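Local coordinates for protein exotoxin type A (Streptococcus pyogenes phage T12, PDB 1FNU) that acts as a secreted superantigen, the scarlet fever toxin, and probably links MHC class II molecules to T-cell receptors as other members of its family do, at residues V38-L42 and S43-I47; T206-N209 and K210-Q213; E191-Q194 and S195-L198. All coordinates share one frame; numbering follows the deposited sequence.

Contact 1: V38-L42 and S43-I47. With CD (cadmium ion), chain F.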
ATOM      1  N   VAL A  38     -13.252  12.864  14.777  1.00 24.01           N
ATOM      2  CA  VAL A  38     -12.174  13.851  14.950  1.00 23.92           C
ATOM      3  C   VAL A  38     -11.573  14.296  13.617  1.00 23.71           C
ATOM      4  O   VAL A  38     -10.899  15.351  13.519  1.00 23.83           O
ATOM      5  CB  VAL A  38     -10.994  13.279  15.860  1.00 24.15           C
ATOM      6  CG1 VAL A  38     -11.471  13.029  17.357  1.00 24.28           C
ATOM      7  CG2 VAL A  38     -10.430  11.988  15.255  1.00 24.11           C
ATOM      8  N   ASP A  39     -11.863  13.566  12.561  1.00 23.25           N
ATOM      9  CA  ASP A  39     -11.239  13.929  11.312  1.00 22.73           C
ATOM     10  C   ASP A  39     -11.827  12.955  10.262  1.00 22.31           C
ATOM     11  O   ASP A  39     -12.735  12.177  10.547  1.00 22.09           O
ATOM     12  CB  ASP A  39      -9.700  13.754  11.485  1.00 22.71           C
ATOM     13  CG  ASP A  39      -8.887  14.670  10.566  1.00 22.96           C
ATOM     14  OD1 ASP A  39      -9.436  15.118   9.533  1.00 23.00           O
ATOM     15  OD2 ASP A  39      -7.680  14.931  10.856  1.00 23.24           O
ATOM     16  N   GLN A  40     -11.293  13.035   9.047  1.00 21.80           N
ATOM     17  CA  GLN A  40     -11.745  12.163   7.976  1.00 21.31           C
ATOM     18  C   GLN A  40     -10.690  12.207   6.872  1.00 20.85           C
ATOM     19  O   GLN A  40      -9.953  13.217   6.729  1.00 20.63           O
ATOM     20  CB  GLN A  40     -13.169  12.569   7.509  1.00 21.61           C
ATOM     21  CG  GLN A  40     -13.356  13.500   6.350  1.00 21.44           C
ATOM     22  CD  GLN A  40     -14.842  13.976   6.284  1.00 21.63           C
ATOM     23  OE1 GLN A  40     -15.831  13.177   6.376  1.00 21.63           O
ATOM     24  NE2 GLN A  40     -14.996  15.259   6.118  1.00 21.51           N
ATOM     25  N   LEU A  41     -10.560  11.082   6.155  1.00 20.34           N
ATOM     26  CA  LEU A  41      -9.605  10.933   5.033  1.00 19.88           C
ATOM     27  C   LEU A  41     -10.346  11.365   3.722  1.00 19.76           C
ATOM     28  O   LEU A  41     -10.032  12.320   3.072  1.00 19.57           O
ATOM     29  CB  LEU A  41      -9.147   9.461   4.928  1.00 19.51           C
ATOM     30  CG  LEU A  41      -8.136   9.177   3.783  1.00 19.49           C
ATOM     31  CD1 LEU A  41      -6.896  10.053   3.924  1.00 19.37           C
ATOM     32  CD2 LEU A  41      -7.704   7.745   3.752  1.00 19.32           C
ATOM     33  N   LEU A  42     -11.410  10.644   3.434  1.00 19.79           N
ATOM     34  CA  LEU A  42     -12.256  10.936   2.292  1.00 19.89           C
ATOM     35  C   LEU A  42     -13.623  11.449   2.811  1.00 20.00           C
ATOM     36  O   LEU A  42     -13.982  11.207   3.944  1.00 19.99           O
ATOM     37  CB  LEU A  42     -12.424   9.661   1.506  1.00 19.60           C
ATOM     38  CG  LEU A  42     -11.108   9.059   0.932  1.00 19.55           C
ATOM     39  CD1 LEU A  42     -11.443   8.083  -0.157  1.00 19.55           C
ATOM     40  CD2 LEU A  42     -10.217  10.192   0.353  1.00 19.58           C
ATOM     41  N   SER A  43     -14.399  12.124   1.980  1.00 20.16           N
ATOM     42  CA  SER A  43     -15.678  12.650   2.460  1.00 20.31           C
ATOM     43  C   SER A  43     -16.680  11.630   3.049  1.00 20.40           C
ATOM     44  O   SER A  43     -17.579  12.022   3.805  1.00 20.28           O
ATOM     45  CB  SER A  43     -16.357  13.405   1.311  1.00 20.37           C
ATOM     46  OG  SER A  43     -15.501  14.427   0.875  1.00 20.47           O
ATOM     47  N   HIS A  44     -16.538  10.336   2.739  1.00 20.38           N
ATOM     48  CA  HIS A  44     -17.564   9.409   3.219  1.00 20.40           C
ATOM     49  C   HIS A  44     -17.170   8.608   4.424  1.00 20.18           C
ATOM     50  O   HIS A  44     -17.856   7.669   4.790  1.00 20.10           O
ATOM     51  CB  HIS A  44     -18.003   8.438   2.125  1.00 20.92           C
ATOM     52  CG  HIS A  44     -16.888   7.577   1.580  1.00 21.21           C
ATOM     53  ND1 HIS A  44     -16.196   7.886   0.445  1.00 21.61           N
ATOM     54  CD2 HIS A  44     -16.292   6.474   2.081  1.00 21.53           C
ATOM     55  CE1 HIS A  44     -15.217   7.011   0.260  1.00 21.65           C
ATOM     56  NE2 HIS A  44     -15.254   6.142   1.245  1.00 21.58           N
ATOM     57  N   ASP A  45     -16.039   8.968   5.008  1.00 19.75           N
ATOM     58  CA  ASP A  45     -15.594   8.286   6.181  1.00 19.48           C
ATOM     59  C   ASP A  45     -15.489   9.220   7.362  1.00 19.40           C
ATOM     60  O   ASP A  45     -15.576  10.442   7.184  1.00 19.25           O
ATOM     61  CB  ASP A  45     -14.223   7.549   5.929  1.00 19.37           C
ATOM     62  CG  ASP A  45     -12.981   8.497   5.739  1.00 19.41           C
ATOM     63  OD1 ASP A  45     -12.636   9.360   6.599  1.00 19.29           O
ATOM     64  OD2 ASP A  45     -12.251   8.330   4.711  1.00 19.41           O
ATOM     65  N   LEU A  46     -15.357   8.628   8.574  1.00 19.33           N
ATOM     66  CA  LEU A  46     -15.092   9.415   9.810  1.00 19.43           C
ATOM     67  C   LEU A  46     -14.014   8.580  10.606  1.00 19.62           C
ATOM     68  O   LEU A  46     -14.067   7.367  10.624  1.00 19.62           O
ATOM     69  CB  LEU A  46     -16.371   9.650  10.678  1.00 19.07           C
ATOM     70  CG  LEU A  46     -17.521  10.544  10.091  1.00 18.79           C
ATOM     71  CD1 LEU A  46     -18.815  10.345  10.949  1.00 18.44           C
ATOM     72  CD2 LEU A  46     -16.963  12.039  10.007  1.00 18.48           C
ATOM     73  N   ILE A  47     -13.058   9.276  11.216  1.00 19.89           N
ATOM     74  CA  ILE A  47     -11.928   8.739  11.964  1.00 20.26           C
ATOM     75  C   ILE A  47     -12.162   9.141  13.378  1.00 20.55           C
ATOM     76  O   ILE A  47     -12.601  10.276  13.644  1.00 20.62           O
ATOM     77  CB  ILE A  47     -10.630   9.396  11.470  1.00 20.19           C
ATOM     78  CG1 ILE A  47     -10.424   9.002  10.015  1.00 20.03           C
ATOM     79  CG2 ILE A  47      -9.448   9.053  12.348  1.00 20.03           C
ATOM     80  CD1 ILE A  47      -9.144   9.612   9.471  1.00 20.31           C
TER
HETATM   81 CD    CD F 223      -5.971  14.045  11.123  1.00 25.42          CD
HETATM   82  O   HOH W   1      -5.872  11.713  11.750  1.00 10.84           O
HETATM   83  O   HOH W   2      -4.362  15.627  12.780  1.00 30.34           O
HETATM   84  O   HOH W   3      -5.625  13.875   8.686  1.00  5.16           O

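Contact 2: T206-N209 and K210-Q213. Unlike the reference sequence in segment 206-209: N209 (reference Ser). Unlike the reference sequence in segment 210-213: K210 (reference Asn).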
ATOM      1  N   THR A 206     -29.690   0.139  10.065  1.00 26.78           N
ATOM      2  CA  THR A 206     -30.061   0.164  11.465  1.00 26.76           C
ATOM      3  C   THR A 206     -31.552  -0.191  11.668  1.00 26.89           C
ATOM      4  O   THR A 206     -32.407   0.187  10.889  1.00 26.60           O
ATOM      5  CB  THR A 206     -29.754   1.631  12.026  1.00 26.91           C
ATOM      6  OG1 THR A 206     -28.342   1.943  11.855  1.00 26.87           O
ATOM      7  CG2 THR A 206     -30.066   1.756  13.519  1.00 26.77           C
ATOM      8  N   LEU A 207     -31.871  -0.921  12.713  1.00 27.08           N
ATOM      9  CA  LEU A 207     -33.278  -1.197  12.887  1.00 27.46           C
ATOM     10  C   LEU A 207     -33.680  -1.239  14.291  1.00 27.65           C
ATOM     11  O   LEU A 207     -32.865  -1.266  15.175  1.00 27.57           O
ATOM     12  CB  LEU A 207     -33.686  -2.445  12.170  1.00 27.48           C
ATOM     13  CG  LEU A 207     -32.542  -3.419  12.312  1.00 27.45           C
ATOM     14  CD1 LEU A 207     -32.630  -3.947  13.654  1.00 27.45           C
ATOM     15  CD2 LEU A 207     -32.654  -4.478  11.298  1.00 27.50           C
ATOM     16  N   ASP A 208     -34.983  -1.222  14.489  1.00 28.21           N
ATOM     17  CA  ASP A 208     -35.539  -1.196  15.834  1.00 28.63           C
ATOM     18  C   ASP A 208     -35.381  -2.597  16.460  1.00 29.08           C
ATOM     19  O   ASP A 208     -35.972  -3.566  15.979  1.00 29.11           O
ATOM     20  CB  ASP A 208     -36.976  -0.770  15.593  1.00 28.75           C
ATOM     21  CG  ASP A 208     -37.873  -0.809  16.832  1.00 28.66           C
ATOM     22  OD1 ASP A 208     -37.398  -1.268  17.897  1.00 28.45           O
ATOM     23  OD2 ASP A 208     -39.066  -0.346  16.636  1.00 28.69           O
ATOM     24  N   ASN A 209     -34.613  -2.742  17.517  1.00 29.50           N
ATOM     25  CA  ASN A 209     -34.494  -4.088  18.018  1.00 30.18           C
ATOM     26  C   ASN A 209     -35.690  -4.714  18.707  1.00 30.52           C
ATOM     27  O   ASN A 209     -35.674  -5.925  18.914  1.00 30.59           O
ATOM     28  CB  ASN A 209     -33.310  -4.212  18.940  1.00 30.35           C
ATOM     29  CG  ASN A 209     -33.358  -3.249  20.008  1.00 30.61           C
ATOM     30  OD1 ASN A 209     -33.926  -2.218  19.833  1.00 31.01           O
ATOM     31  ND2 ASN A 209     -32.731  -3.536  21.129  1.00 30.86           N
ATOM     32  N   LYS A 210     -36.721  -3.932  19.044  1.00 30.88           N
ATOM     33  CA  LYS A 210     -37.877  -4.499  19.725  1.00 31.27           C
ATOM     34  C   LYS A 210     -38.706  -5.169  18.666  1.00 31.43           C
ATOM     35  O   LYS A 210     -39.295  -6.207  18.912  1.00 31.70           O
ATOM     36  CB  LYS A 210     -38.770  -3.409  20.389  1.00 31.48           C
ATOM     37  CG  LYS A 210     -39.790  -3.959  21.468  1.00 31.68           C
ATOM     38  CD  LYS A 210     -39.001  -4.420  22.697  1.00 31.91           C
ATOM     39  CE  LYS A 210     -38.174  -3.216  23.311  1.00 32.07           C
ATOM     40  NZ  LYS A 210     -37.033  -3.486  24.335  1.00 32.23           N
ATOM     41  N   THR A 211     -38.757  -4.596  17.479  1.00 31.53           N
ATOM     42  CA  THR A 211     -39.600  -5.192  16.441  1.00 31.65           C
ATOM     43  C   THR A 211     -38.989  -5.774  15.172  1.00 31.60           C
ATOM     44  O   THR A 211     -39.674  -5.890  14.139  1.00 31.72           O
ATOM     45  CB  THR A 211     -40.665  -4.209  15.984  1.00 31.61           C
ATOM     46  OG1 THR A 211     -40.054  -3.158  15.211  1.00 31.80           O
ATOM     47  CG2 THR A 211     -41.395  -3.652  17.205  1.00 31.57           C
ATOM     48  N   SER A 212     -37.737  -6.190  15.231  1.00 31.58           N
ATOM     49  CA  SER A 212     -37.129  -6.768  14.036  1.00 31.33           C
ATOM     50  C   SER A 212     -36.832  -8.256  14.304  1.00 31.27           C
ATOM     51  O   SER A 212     -36.458  -8.630  15.397  1.00 31.19           O
ATOM     52  CB  SER A 212     -35.844  -5.991  13.709  1.00 31.31           C
ATOM     53  OG  SER A 212     -36.104  -4.647  13.368  1.00 31.28           O
ATOM     54  N   GLN A 213     -37.036  -9.115  13.319  1.00 31.16           N
ATOM     55  CA  GLN A 213     -36.731 -10.549  13.512  1.00 31.18           C
ATOM     56  C   GLN A 213     -35.477 -11.063  12.729  1.00 31.02           C
ATOM     57  O   GLN A 213     -35.223 -10.645  11.583  1.00 30.80           O
ATOM     58  CB  GLN A 213     -37.940 -11.371  13.118  1.00 31.32           C
ATOM     59  CG  GLN A 213     -38.836 -11.651  14.263  1.00 31.82           C
ATOM     60  CD  GLN A 213     -40.182 -12.135  13.758  1.00 32.20           C
ATOM     61  OE1 GLN A 213     -41.224 -11.443  13.910  1.00 32.42           O
ATOM     62  NE2 GLN A 213     -40.177 -13.310  13.098  1.00 32.31           N
TER

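Contact 3: E191-Q194 and S195-L198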
ATOM      1  N   GLU A 191     -12.003 -15.760  -4.354  1.00 19.27           N
ATOM      2  CA  GLU A 191     -10.790 -15.031  -4.028  1.00 19.07           C
ATOM      3  C   GLU A 191     -11.319 -13.640  -3.630  1.00 18.39           C
ATOM      4  O   GLU A 191     -11.943 -12.892  -4.433  1.00 18.22           O
ATOM      5  CB  GLU A 191      -9.864 -14.989  -5.236  1.00 19.78           C
ATOM      6  CG  GLU A 191      -9.473 -16.398  -5.642  1.00 20.95           C
ATOM      7  CD  GLU A 191      -9.892 -16.686  -7.101  1.00 22.04           C
ATOM      8  OE1 GLU A 191      -9.220 -16.126  -8.087  1.00 22.13           O
ATOM      9  OE2 GLU A 191     -10.947 -17.436  -7.261  1.00 22.70           O
ATOM     10  N   PHE A 192     -11.062 -13.309  -2.372  1.00 17.76           N
ATOM     11  CA  PHE A 192     -11.617 -12.071  -1.801  1.00 17.22           C
ATOM     12  C   PHE A 192     -10.674 -11.392  -0.858  1.00 16.95           C
ATOM     13  O   PHE A 192      -9.556 -11.892  -0.593  1.00 16.79           O
ATOM     14  CB  PHE A 192     -12.911 -12.417  -0.985  1.00 17.09           C
ATOM     15  CG  PHE A 192     -12.637 -13.199   0.280  1.00 16.93           C
ATOM     16  CD1 PHE A 192     -12.215 -14.532   0.216  1.00 16.55           C
ATOM     17  CD2 PHE A 192     -12.645 -12.546   1.571  1.00 16.91           C
ATOM     18  CE1 PHE A 192     -11.798 -15.228   1.343  1.00 16.62           C
ATOM     19  CE2 PHE A 192     -12.214 -13.236   2.737  1.00 16.74           C
ATOM     20  CZ  PHE A 192     -11.773 -14.619   2.637  1.00 16.78           C
ATOM     21  N   THR A 193     -11.087 -10.222  -0.376  1.00 16.74           N
ATOM     22  CA  THR A 193     -10.323  -9.587   0.693  1.00 16.74           C
ATOM     23  C   THR A 193     -11.368  -9.218   1.721  1.00 16.92           C
ATOM     24  O   THR A 193     -12.578  -8.960   1.404  1.00 16.74           O
ATOM     25  CB  THR A 193      -9.585  -8.231   0.287  1.00 16.81           C
ATOM     26  OG1 THR A 193     -10.563  -7.305  -0.182  1.00 16.42           O
ATOM     27  CG2 THR A 193      -8.515  -8.465  -0.721  1.00 16.75           C
ATOM     28  N   GLN A 194     -10.907  -9.161   2.954  1.00 17.18           N
ATOM     29  CA  GLN A 194     -11.769  -8.799   4.083  1.00 17.36           C
ATOM     30  C   GLN A 194     -12.425  -7.391   3.872  1.00 17.50           C
ATOM     31  O   GLN A 194     -13.640  -7.151   4.164  1.00 17.56           O
ATOM     32  CB  GLN A 194     -10.915  -8.830   5.362  1.00 17.22           C
ATOM     33  CG  GLN A 194     -10.590 -10.209   5.873  1.00 17.35           C
ATOM     34  CD  GLN A 194      -9.494 -10.152   6.959  1.00 17.32           C
ATOM     35  OE1 GLN A 194      -9.391 -11.007   7.876  1.00 17.51           O
ATOM     36  NE2 GLN A 194      -8.654  -9.130   6.851  1.00 17.31           N
ATOM     37  N   SER A 195     -11.622  -6.490   3.324  1.00 17.66           N
ATOM     38  CA  SER A 195     -12.041  -5.120   3.070  1.00 17.96           C
ATOM     39  C   SER A 195     -13.253  -5.069   2.115  1.00 18.08           C
ATOM     40  O   SER A 195     -14.170  -4.281   2.329  1.00 18.27           O
ATOM     41  CB  SER A 195     -10.884  -4.325   2.443  1.00 18.09           C
ATOM     42  OG  SER A 195     -11.300  -3.005   2.153  1.00 18.43           O
ATOM     43  N   LYS A 196     -13.190  -5.841   1.036  1.00 18.02           N
ATOM     44  CA  LYS A 196     -14.275  -5.877   0.071  1.00 18.10           C
ATOM     45  C   LYS A 196     -15.566  -6.568   0.617  1.00 17.88           C
ATOM     46  O   LYS A 196     -16.665  -6.032   0.471  1.00 17.89           O
ATOM     47  CB  LYS A 196     -13.821  -6.544  -1.238  1.00 18.35           C
ATOM     48  CG  LYS A 196     -14.009  -8.088  -1.166  1.00 19.34           C
ATOM     49  CD  LYS A 196     -13.883  -9.029  -2.491  1.00 19.49           C
ATOM     50  CE  LYS A 196     -14.753  -8.542  -3.731  1.00 19.83           C
ATOM     51  NZ  LYS A 196     -16.333  -8.444  -3.563  1.00 20.35           N
ATOM     52  N   TYR A 197     -15.382  -7.678   1.337  1.00 17.84           N
ATOM     53  CA  TYR A 197     -16.422  -8.480   1.937  1.00 17.74           C
ATOM     54  C   TYR A 197     -17.196  -7.653   2.963  1.00 17.94           C
ATOM     55  O   TYR A 197     -18.441  -7.715   3.009  1.00 17.91           O
ATOM     56  CB  TYR A 197     -15.858  -9.675   2.735  1.00 17.62           C
ATOM     57  CG  TYR A 197     -16.954 -10.510   3.380  1.00 17.17           C
ATOM     58  CD1 TYR A 197     -17.845 -11.240   2.586  1.00 17.03           C
ATOM     59  CD2 TYR A 197     -17.218 -10.408   4.759  1.00 17.11           C
ATOM     60  CE1 TYR A 197     -18.969 -11.814   3.114  1.00 16.78           C
ATOM     61  CE2 TYR A 197     -18.334 -10.983   5.290  1.00 16.88           C
ATOM     62  CZ  TYR A 197     -19.217 -11.678   4.459  1.00 16.97           C
ATOM     63  OH  TYR A 197     -20.356 -12.247   4.999  1.00 16.84           O
ATOM     64  N   LEU A 198     -16.483  -6.860   3.775  1.00 17.89           N
ATOM     65  CA  LEU A 198     -17.151  -6.144   4.862  1.00 17.82           C
ATOM     66  C   LEU A 198     -18.053  -4.956   4.452  1.00 18.08           C
ATOM     67  O   LEU A 198     -18.790  -4.371   5.279  1.00 17.98           O
ATOM     68  CB  LEU A 198     -16.079  -5.783   5.944  1.00 17.69           C
ATOM     69  CG  LEU A 198     -15.559  -7.018   6.764  1.00 17.58           C
ATOM     70  CD1 LEU A 198     -14.415  -6.627   7.671  1.00 17.35           C
ATOM     71  CD2 LEU A 198     -16.731  -7.565   7.660  1.00 17.50           C
TER

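Contact 1: V38-L42 and S43-I47
Opposite I47 the chain bulges by one residue: V38 and D39 share it as partner in a classic beta bulge at the base of a hairpin whose return leg is edge strand 45-48 of the OB-fold sheet. The N-H of V38 bonds to I47 O at 2.9 Å, while the CG2 methyl of V38 rests against that same carbonyl. D39 forms the single antiparallel hydrogen-bonded bridge with I47, whose N lies 3.0 Å from D39 O. Beyond CB the aspartate turns from I47 to the metal: with CG anti to the backbone N (chi1 -153°), OD2 binds cadmium at 1.9 Å, and three waters also ligate the ion. The other carboxylate oxygen, D39 OD1, takes the N-H of Q40 at 2.8 Å, which should help fix the rotation of the metal-binding group. Q40 lays its CB over the carbonyl oxygen of D45, and its CA packs against CD1 of I47. At L41 and L42 the polar work passes to the buried D45 carboxylate, which reaches back across the turn and grips two successive backbone N-H groups. L41 N meets D45 OD1 at 2.7 Å on the syn lone pair, whereas L42 N approaches OD2 of D45 at 2.8 Å from 40° above the carboxylate plane. A chi1 of 70°, with CG of D45 between its own N and carbonyl carbon, carries the group to both donors. L42 opens a type I turn closed by D45 N and L42 O at 3.2 Å. Within this turn, S43 OG is hydrogen-bonded to E191 N of a neighbouring subunit. The L42 and H44 side chains run alongside each other, with L42 CD1 3.9 Å from H44 CE1.

Contact 2: T206-N209 and K210-Q213
D208 turns its CG anti to its own N (chi1 173°) and S212 sets OG beside its own (chi1 -64°), rotations that aim both side chains into the bend between them. The bend is an Asx turn in the beta-grasp domain, where the chain leaves strand 206-208, the partner of strand 139-141, and enters strand 212-219 of the larger sheet. Its defining bond runs from K210 N to D208 OD1 at 3.0 Å, and the N-H comes from 40° above the carboxylate plane. Across the same bend the backbone oxygen of D208 accepts from the S212 hydroxyl and, weakly, from T211 N. S212 OG gives its proton to D208 O at 2.8 Å, whereas T211 N stands 3.3 Å from D208 O. D208 O thus holds the start of strand 212-219 mainly through the S212 hydroxyl. The remaining carboxylate oxygen, OD2 of D208, lies 3.3 Å from T211 OG1, at best a weak bond, since K177 is also near that hydroxyl. Within the bend, N209 packs on L111 and I117 of strand 110-123. On the buried side L207 covers the serine: its CB lies 3.5 Å from S212 OG, and its CD1 methyl rests 3.8 Å from CB of S212.

Contact 3: E191-Q194 and S195-L198
T193 and Y197 are joined by the first main-chain bond of the short helix 194-197, Y197 N to T193 O at 3.1 Å. L198 N follows, meeting Q194 O at 2.9 Å. T193 is the N-cap, and its hydroxyl supplies what the helix start lacks: K196 N bonds to T193 OG1 at 3.2 Å, with an N-H...O angle of 159°. The cap depends on a chi1 of 58°, which sets OG1 between the backbone N and carbonyl carbon of T193 and turns it to the open end of the helix. Threonine and lysine side chains cross at about a right angle, and CB of K196 sits 3.5 Å from T193 OG1. Farther out, K196 CG lies 3.1 Å from T193 O, a close fit. The still extended chain carries CD of K196 to 3.8 Å from CB of F192; beyond it the lysine bends at its last two torsions and its end leaves the segment. F192 reaches the helix more loosely, its CD2 4.5 Å from CB of Y197, and lies also on I21 of helix 19-26, which places the capped turn of this beta-grasp domain against the N-terminal helix. Y197 OH is hydrogen-bonded to D185 O and R150, while S195 OG bonds to the hydroxyl of Y100. Outside the chain, the N-H of Q194 at the helix start bonds to E94 of a neighbouring subunit, an acidic group that may favourably meet the helix dipole. At the end of the segment the L198 side chain lies beside the Q194 carbonyl, its CG 3.2 Å from Q194 O.

The three contacts are separate within one chain: contact 1 belongs to the OB-fold domain, contacts 2 and 3 to the beta-grasp domain. Centres lie about 21 Å apart for contacts 1 and 3, about 28 Å for contacts 1 and 2, and about 27 Å for contacts 2 and 3, the last pair on opposite sides of the chain's centre. Contacts 1 and 3 nevertheless meet in the assembly, because the turn at 42-44 of one copy packs on 191-196 of another and each copy offers both surfaces. Contact 1 alone includes a cadmium ligand, with a second cadmium about 6 Å from the D39 side chain. Contact 2 touches no other subunit of the assembly.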